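Local atomic coordinates of paenibacillus xanthan lyase (Paenibacillus, PDB entry 6F2P), a protein that cleaves the polysaccharide xanthan, most likely by the beta-elimination of polysaccharide lyase family 8, and carries several calcium ions on its multidomain chain. Residues 770-784 with 796-810. Sequence-based numbering, arbitrary orientation.
Sequences AEALPINALTDTPVV and LGFNNNAVDDYVEFS. With CA (calcium ion), chain D; CA (calcium ion), chain C.
Opposite Glu-808 an edge strand, 775-778, of one sheet of a beta-sandwich carries two residues, Asn-776 and Ala-777: a classic beta bulge in its antiparallel pairing with strand 806-810. Asn-776 N gives Glu-808 O a 2.8 Å bond, while ND2, with CG swung opposite the backbone N (chi1 179°), reaches Glu-808 OE2 at 2.6 Å on its anti side, 32° out of the carboxylate plane; OE1 of that carboxylate pairs with Arg-876. The tight part is apolar and centres on buried Phe-809 and Leu-796: Leu-773 CB packs obliquely against the ring and Pro-782 CB against Leu-796 CD1, with Ile-775 and Val-784 at the margin. On the looser, solvent side, Tyr-806 lies across exposed Thr-779, whose CG2 comes within 3.4 Å of CE2; Ala-777 CB sits at the ring edge, and Arg-876 makes a cation-pi contact with the ring. Replacing Tyr-806 by alanine is likely to leave Thr-779 CG2 uncovered and to cost Arg-876 this contact. At the loop end, Asp-780 OD1, Asn-801 OD1 and Asp-805 OD2 bind one calcium ion. Asn-801 N and Ala-802 N also donate to Asp-805 OD2, whereas Thr-779 OG1 donates to the anti lone pair of Asp-780 OD1 at 2.9 Å.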
# COMPACT_ATOMS: atom_id res chain seq x y z
N ALA A 770 4.93 -7.90 28.19
CA ALA A 770 3.57 -7.61 27.74
C ALA A 770 3.46 -6.17 27.26
O ALA A 770 2.86 -5.89 26.23
CB ALA A 770 2.59 -7.87 28.86
N GLU A 771 4.07 -5.26 28.01
CA GLU A 771 4.02 -3.84 27.69
C GLU A 771 4.66 -3.49 26.34
O GLU A 771 4.54 -2.36 25.88
CB GLU A 771 4.69 -3.01 28.79
CG GLU A 771 6.20 -3.24 28.92
CD GLU A 771 6.54 -4.22 30.03
OE1 GLU A 771 7.70 -4.21 30.52
OE2 GLU A 771 5.64 -5.00 30.41
N ALA A 772 5.36 -4.44 25.72
CA ALA A 772 6.05 -4.14 24.47
C ALA A 772 5.65 -5.10 23.35
O ALA A 772 6.34 -5.20 22.33
CB ALA A 772 7.56 -4.13 24.67
N LEU A 773 4.54 -5.80 23.55
CA LEU A 773 4.08 -6.76 22.56
C LEU A 773 3.06 -6.15 21.61
O LEU A 773 2.09 -5.53 22.05
CB LEU A 773 3.48 -7.98 23.26
CG LEU A 773 4.51 -8.91 23.87
CD1 LEU A 773 3.83 -10.03 24.65
CD2 LEU A 773 5.41 -9.46 22.76
N PRO A 774 3.29 -6.31 20.31
CA PRO A 774 2.33 -5.86 19.30
C PRO A 774 1.01 -6.57 19.52
O PRO A 774 1.00 -7.78 19.77
CB PRO A 774 2.96 -6.30 17.97
CG PRO A 774 3.97 -7.36 18.35
CD PRO A 774 4.46 -6.98 19.71
N ILE A 775 -0.09 -5.83 19.45
CA ILE A 775 -1.39 -6.43 19.68
C ILE A 775 -2.10 -6.72 18.36
O ILE A 775 -2.29 -5.83 17.53
CB ILE A 775 -2.27 -5.55 20.55
CG1 ILE A 775 -1.66 -5.42 21.94
CG2 ILE A 775 -3.68 -6.12 20.62
CD1 ILE A 775 -2.39 -4.45 22.86
N ASN A 776 -2.48 -7.97 18.18
CA ASN A 776 -3.09 -8.39 16.92
C ASN A 776 -4.62 -8.25 16.88
O ASN A 776 -5.19 -8.06 15.80
CB ASN A 776 -2.66 -9.82 16.59
CG ASN A 776 -3.28 -10.34 15.31
OD1 ASN A 776 -3.03 -9.81 14.22
ND2 ASN A 776 -4.08 -11.40 15.43
N ALA A 777 -5.27 -8.33 18.04
CA ALA A 777 -6.73 -8.27 18.15
C ALA A 777 -7.14 -8.07 19.60
O ALA A 777 -6.46 -8.54 20.51
CB ALA A 777 -7.36 -9.54 17.59
N LEU A 778 -8.25 -7.39 19.83
CA LEU A 778 -8.71 -7.09 21.19
C LEU A 778 -10.15 -6.59 21.23
O LEU A 778 -10.70 -6.15 20.22
CB LEU A 778 -7.79 -6.07 21.87
CG LEU A 778 -7.90 -4.61 21.43
CD1 LEU A 778 -7.20 -3.71 22.43
CD2 LEU A 778 -7.33 -4.40 20.05
N THR A 779 -10.77 -6.68 22.41
CA THR A 779 -12.13 -6.21 22.63
C THR A 779 -12.13 -4.99 23.53
O THR A 779 -13.04 -4.16 23.49
CB THR A 779 -12.98 -7.27 23.33
OG1 THR A 779 -12.48 -7.48 24.66
CG2 THR A 779 -12.95 -8.56 22.57
N ASP A 780 -11.10 -4.92 24.36
CA ASP A 780 -10.94 -3.85 25.33
C ASP A 780 -9.51 -3.33 25.29
O ASP A 780 -8.56 -4.12 25.24
CB ASP A 780 -11.29 -4.35 26.73
CG ASP A 780 -12.78 -4.48 26.95
OD1 ASP A 780 -13.35 -5.50 26.53
OD2 ASP A 780 -13.37 -3.54 27.53
N THR A 781 -9.35 -2.01 25.33
CA THR A 781 -8.02 -1.42 25.29
C THR A 781 -7.28 -1.53 26.63
O THR A 781 -7.78 -1.08 27.66
CB THR A 781 -8.07 0.05 24.88
OG1 THR A 781 -8.63 0.15 23.56
CG2 THR A 781 -6.67 0.66 24.87
N PRO A 782 -6.09 -2.15 26.61
CA PRO A 782 -5.27 -2.23 27.82
C PRO A 782 -4.42 -0.98 28.00
O PRO A 782 -4.17 -0.26 27.04
CB PRO A 782 -4.38 -3.44 27.53
CG PRO A 782 -4.19 -3.39 26.06
CD PRO A 782 -5.48 -2.86 25.48
N VAL A 783 -3.99 -0.72 29.24
CA VAL A 783 -3.12 0.41 29.53
C VAL A 783 -1.88 -0.10 30.27
O VAL A 783 -1.97 -1.01 31.10
CB VAL A 783 -3.84 1.45 30.41
CG1 VAL A 783 -2.94 2.66 30.66
CG2 VAL A 783 -5.14 1.88 29.76
N VAL A 784 -0.72 0.49 29.97
CA VAL A 784 0.52 0.15 30.66
C VAL A 784 0.69 1.01 31.92
O VAL A 784 0.57 2.23 31.87
CB VAL A 784 1.74 0.36 29.75
CG1 VAL A 784 3.03 0.17 30.53
CG2 VAL A 784 1.69 -0.58 28.56
N LEU A 796 1.01 -4.64 32.10
CA LEU A 796 -0.09 -4.31 31.19
C LEU A 796 -1.43 -4.59 31.86
O LEU A 796 -1.76 -5.75 32.15
CB LEU A 796 0.01 -5.10 29.88
CG LEU A 796 -0.97 -4.63 28.80
CD1 LEU A 796 -0.73 -3.17 28.49
CD2 LEU A 796 -0.89 -5.47 27.54
N GLY A 797 -2.19 -3.53 32.10
CA GLY A 797 -3.48 -3.65 32.76
C GLY A 797 -4.58 -3.85 31.75
O GLY A 797 -4.90 -2.94 30.99
N PHE A 798 -5.15 -5.04 31.72
CA PHE A 798 -6.30 -5.31 30.88
C PHE A 798 -7.46 -4.51 31.47
O PHE A 798 -7.50 -4.28 32.67
CB PHE A 798 -6.67 -6.79 30.90
CG PHE A 798 -5.74 -7.66 30.10
CD1 PHE A 798 -4.43 -7.27 29.85
CD2 PHE A 798 -6.18 -8.88 29.60
CE1 PHE A 798 -3.56 -8.08 29.12
CE2 PHE A 798 -5.32 -9.70 28.87
CZ PHE A 798 -4.01 -9.30 28.62
N ASN A 799 -8.39 -4.10 30.62
CA ASN A 799 -9.58 -3.39 31.08
C ASN A 799 -10.85 -4.16 30.76
O ASN A 799 -11.93 -3.59 30.71
CB ASN A 799 -9.64 -2.00 30.46
CG ASN A 799 -8.65 -1.05 31.11
OD1 ASN A 799 -8.66 -0.88 32.33
ND2 ASN A 799 -7.78 -0.45 30.30
N ASN A 800 -10.69 -5.46 30.54
CA ASN A 800 -11.77 -6.35 30.15
C ASN A 800 -13.01 -6.25 31.04
O ASN A 800 -12.91 -6.34 32.26
CB ASN A 800 -11.26 -7.79 30.10
CG ASN A 800 -10.09 -7.95 29.14
OD1 ASN A 800 -9.28 -7.04 28.98
ND2 ASN A 800 -10.00 -9.11 28.50
N ASN A 801 -14.16 -6.05 30.38
CA ASN A 801 -15.45 -5.79 31.03
C ASN A 801 -16.20 -7.04 31.41
O ASN A 801 -16.88 -7.07 32.43
CB ASN A 801 -16.40 -5.07 30.07
CG ASN A 801 -15.90 -3.73 29.63
OD1 ASN A 801 -15.85 -3.44 28.44
ND2 ASN A 801 -15.54 -2.88 30.60
N ALA A 802 -16.11 -8.06 30.56
CA ALA A 802 -17.04 -9.18 30.64
C ALA A 802 -16.44 -10.46 30.07
O ALA A 802 -15.35 -10.45 29.51
CB ALA A 802 -18.32 -8.82 29.89
N VAL A 803 -17.18 -11.55 30.23
CA VAL A 803 -16.76 -12.85 29.73
C VAL A 803 -16.58 -12.78 28.21
O VAL A 803 -17.28 -12.03 27.53
CB VAL A 803 -17.76 -13.94 30.15
CG1 VAL A 803 -17.49 -15.26 29.46
CG2 VAL A 803 -17.73 -14.11 31.66
N ASP A 804 -15.59 -13.51 27.71
CA ASP A 804 -15.24 -13.58 26.29
C ASP A 804 -14.46 -12.37 25.75
O ASP A 804 -14.05 -12.35 24.58
CB ASP A 804 -16.46 -13.90 25.42
CG ASP A 804 -16.91 -15.34 25.58
OD1 ASP A 804 -16.05 -16.19 25.91
OD2 ASP A 804 -18.10 -15.62 25.38
N ASP A 805 -14.24 -11.37 26.60
CA ASP A 805 -13.31 -10.30 26.29
C ASP A 805 -11.91 -10.89 26.18
O ASP A 805 -11.54 -11.78 26.96
CB ASP A 805 -13.32 -9.23 27.38
CG ASP A 805 -14.39 -8.17 27.17
OD1 ASP A 805 -15.00 -8.13 26.08
OD2 ASP A 805 -14.59 -7.37 28.10
N TYR A 806 -11.13 -10.40 25.23
CA TYR A 806 -9.78 -10.92 25.06
C TYR A 806 -8.80 -9.85 24.61
O TYR A 806 -9.19 -8.77 24.19
CB TYR A 806 -9.79 -12.09 24.07
CG TYR A 806 -10.17 -11.69 22.67
CD1 TYR A 806 -9.21 -11.28 21.75
CD2 TYR A 806 -11.50 -11.73 22.25
CE1 TYR A 806 -9.55 -10.91 20.47
CE2 TYR A 806 -11.85 -11.37 20.97
CZ TYR A 806 -10.87 -10.95 20.08
OH TYR A 806 -11.21 -10.59 18.80
N VAL A 807 -7.52 -10.18 24.72
CA VAL A 807 -6.44 -9.42 24.10
C VAL A 807 -5.50 -10.43 23.47
O VAL A 807 -5.10 -11.40 24.12
CB VAL A 807 -5.66 -8.56 25.12
CG1 VAL A 807 -4.61 -7.72 24.40
CG2 VAL A 807 -6.60 -7.69 25.93
N GLU A 808 -5.19 -10.24 22.20
CA GLU A 808 -4.39 -11.20 21.46
C GLU A 808 -3.06 -10.55 21.06
O GLU A 808 -3.05 -9.50 20.41
CB GLU A 808 -5.17 -11.68 20.23
CG GLU A 808 -4.46 -12.73 19.39
CD GLU A 808 -5.34 -13.29 18.28
OE1 GLU A 808 -5.87 -14.41 18.45
OE2 GLU A 808 -5.51 -12.60 17.25
N PHE A 809 -1.96 -11.17 21.48
CA PHE A 809 -0.64 -10.62 21.22
C PHE A 809 0.08 -11.40 20.12
O PHE A 809 -0.28 -12.54 19.82
CB PHE A 809 0.22 -10.68 22.48
CG PHE A 809 -0.38 -10.00 23.68
CD1 PHE A 809 -0.15 -8.66 23.92
CD2 PHE A 809 -1.15 -10.72 24.58
CE1 PHE A 809 -0.69 -8.03 25.03
CE2 PHE A 809 -1.69 -10.11 25.70
CZ PHE A 809 -1.45 -8.76 25.93
N SER A 810 1.11 -10.79 19.54
CA SER A 810 1.96 -11.50 18.61
C SER A 810 3.37 -11.63 19.17
O SER A 810 4.02 -10.63 19.45
CB SER A 810 1.99 -10.81 17.25
OG SER A 810 2.77 -11.56 16.33
CA CA D . -15.80 -5.41 26.81
CA CA C . 6.75 -6.13 32.03
O HOH W 1 -7.60 -4.69 27.91